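Local coordinates for beta-lactamase (Sebaldella termitidis, PDB 6N1N), which probably hydrolyses beta-lactam antibiotics to substituted beta-amino acids, as a class D beta-lactamase, at residues A[216-221]-A[237-242]. Sequence-based numbering, arbitrary orientation.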
loop_
_atom_site.group_PDB
_atom_site.type_symbol
_atom_site.label_atom_id
_atom_site.label_comp_id
_atom_site.label_asym_id
_atom_site.label_seq_id
_atom_site.Cartn_x
_atom_site.Cartn_y
_atom_site.Cartn_z
ATOM N N PHE A 216 -7.485 3.092 4.724
ATOM C CA PHE A 216 -8.118 1.895 4.189
ATOM C C PHE A 216 -7.109 0.833 3.785
ATOM O O PHE A 216 -5.982 1.120 3.404
ATOM C CB PHE A 216 -9.025 2.217 2.973
ATOM C CG PHE A 216 -8.301 2.790 1.791
ATOM C CD1 PHE A 216 -7.801 1.984 0.787
ATOM C CD2 PHE A 216 -8.122 4.144 1.685
ATOM C CE1 PHE A 216 -7.125 2.528 -0.297
ATOM C CE2 PHE A 216 -7.462 4.691 0.609
ATOM C CZ PHE A 216 -6.950 3.870 -0.380
ATOM N N ALA A 217 -7.540 -0.411 3.888
ATOM C CA ALA A 217 -6.763 -1.527 3.373
ATOM C C ALA A 217 -7.767 -2.526 2.819
ATOM O O ALA A 217 -8.529 -3.131 3.566
ATOM C CB ALA A 217 -5.879 -2.166 4.451
ATOM N N VAL A 218 -7.804 -2.614 1.503
ATOM C CA VAL A 218 -8.616 -3.574 0.785
ATOM C C VAL A 218 -7.692 -4.709 0.387
ATOM O O VAL A 218 -6.579 -4.478 -0.104
ATOM C CB VAL A 218 -9.259 -2.925 -0.454
ATOM C CG1 VAL A 218 -9.824 -3.992 -1.391
ATOM C CG2 VAL A 218 -10.320 -1.956 -0.057
ATOM N N ARG A 219 -8.113 -5.935 0.637
ATOM C CA ARG A 219 -7.287 -7.069 0.254
ATOM C C ARG A 219 -8.196 -8.172 -0.248
ATOM O O ARG A 219 -8.904 -8.827 0.534
ATOM C CB ARG A 219 -6.404 -7.552 1.391
ATOM C CG ARG A 219 -5.402 -8.560 0.891
ATOM C CD ARG A 219 -4.498 -9.074 1.973
ATOM N NE ARG A 219 -5.209 -9.723 3.069
ATOM C CZ ARG A 219 -4.660 -9.994 4.253
ATOM N NH1 ARG A 219 -3.381 -9.674 4.519
ATOM N NH2 ARG A 219 -5.405 -10.575 5.180
ATOM N N ILE A 220 -8.123 -8.392 -1.542
ATOM C CA ILE A 220 -8.927 -9.366 -2.245
ATOM C C ILE A 220 -8.171 -10.675 -2.281
ATOM O O ILE A 220 -6.964 -10.701 -2.571
ATOM C CB ILE A 220 -9.222 -8.874 -3.673
ATOM C CG1 ILE A 220 -10.071 -7.601 -3.593
ATOM C CG2 ILE A 220 -9.872 -9.962 -4.525
ATOM C CD1 ILE A 220 -10.118 -6.844 -4.890
ATOM N N ILE A 221 -8.875 -11.759 -1.977
ATOM C CA ILE A 221 -8.360 -13.107 -2.142
ATOM C C ILE A 221 -9.132 -13.730 -3.291
ATOM O O ILE A 221 -10.364 -13.721 -3.293
ATOM C CB ILE A 221 -8.514 -13.950 -0.865
ATOM C CG1 ILE A 221 -7.893 -13.240 0.333
ATOM C CG2 ILE A 221 -7.924 -15.345 -1.086
ATOM C CD1 ILE A 221 -6.412 -12.970 0.193
ATOM N N GLN A 237 -11.942 0.584 -7.998
ATOM C CA GLN A 237 -13.372 0.864 -8.059
ATOM C C GLN A 237 -14.138 0.197 -6.917
ATOM O O GLN A 237 -15.072 0.790 -6.371
ATOM C CB GLN A 237 -13.941 0.424 -9.411
ATOM C CG GLN A 237 -15.436 0.649 -9.551
ATOM C CD GLN A 237 -15.853 2.112 -9.400
ATOM O OE1 GLN A 237 -16.918 2.394 -8.872
ATOM N NE2 GLN A 237 -15.019 3.041 -9.883
ATOM N N LEU A 238 -13.759 -1.029 -6.537
ATOM C CA LEU A 238 -14.358 -1.660 -5.360
ATOM C C LEU A 238 -14.180 -0.784 -4.120
ATOM O O LEU A 238 -15.109 -0.622 -3.317
ATOM C CB LEU A 238 -13.707 -3.031 -5.134
ATOM C CG LEU A 238 -14.236 -3.902 -3.989
ATOM C CD1 LEU A 238 -13.814 -5.359 -4.215
ATOM C CD2 LEU A 238 -13.763 -3.461 -2.599
ATOM N N THR A 239 -12.975 -0.247 -3.936
ATOM C CA THR A 239 -12.706 0.641 -2.813
ATOM C C THR A 239 -13.615 1.868 -2.863
ATOM O O THR A 239 -14.191 2.277 -1.839
ATOM C CB THR A 239 -11.219 1.017 -2.839
ATOM O OG1 THR A 239 -10.432 -0.187 -2.882
ATOM C CG2 THR A 239 -10.817 1.802 -1.620
HETATM N N MSE A 240 -13.781 2.461 -4.051
HETATM C CA MSE A 240 -14.622 3.653 -4.182
HETATM C C MSE A 240 -16.071 3.321 -3.897
HETATM O O MSE A 240 -16.788 4.135 -3.310
HETATM C CB MSE A 240 -14.513 4.276 -5.581
HETATM C CG MSE A 240 -13.074 4.617 -6.006
HETATM SE SE MSE A 240 -12.127 5.831 -4.791
HETATM C CE MSE A 240 -12.750 7.518 -5.564
HETATM N N MSE A 241 -16.508 2.133 -4.318
HETATM C CA MSE A 241 -17.864 1.684 -3.993
HETATM C C MSE A 241 -18.082 1.559 -2.486
HETATM O O MSE A 241 -19.140 1.947 -1.985
HETATM C CB MSE A 241 -18.178 0.354 -4.699
HETATM C CG MSE A 241 -18.378 0.548 -6.169
HETATM SE SE MSE A 241 -18.479 -1.186 -7.065
HETATM C CE MSE A 241 -19.540 -2.056 -5.751
ATOM N N ALA A 242 -17.101 1.000 -1.772
ATOM C CA ALA A 242 -17.185 0.941 -0.321
ATOM C C ALA A 242 -17.283 2.340 0.273
ATOM O O ALA A 242 -18.103 2.574 1.170
ATOM C CB ALA A 242 -15.982 0.199 0.253
#
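T239 of segment 237-242 fits against V218 and F216 of segment 216-221, and its two branches do different work. The CH-pi part falls to the methyl: T239 CG2 stands 4.2 Å from the centroid of the F216 ring and 26° off the ring normal, which places it over the face, displaced toward the CD1-CE1 bond. With chi1 at 63°, F216 CG sits between its own backbone N and carbonyl carbon, and one face of the ring meets the threonine methyl.

Van der Waals contact accounts for the rest. The hydroxyl oxygen T239 OG1 lies 3.3 Å from V218 CG2, yet its polar need is met within its own helix, by a hydrogen bond to the carbonyl oxygen of R235. Both methyls of L238 are used, one for I220 and one for V218: CD1 meets I220 CD1 tip to tip at 4.0 Å, while CD2 approaches V218 CG1 at 4.2 Å. No hydrogen bond links the two segments; their axes come no closer than 9.7 Å, at 128° between chain directions, and side chains alone span the gap.

F216, V218 and I220, every second residue of strand 212-222, project from the face on which the C-terminal helix 228-245 packs in this transpeptidase-like fold. Strand 198-209 adds Y203, which meets both F216 and T239, and F243, one turn further along helix 228-245 from T239, packs edge-to-face with the F216 ring. Beside L238, I15 and F16 of helix 11-18 extend the apolar layer, so that both terminal helices share this side of the central sheet.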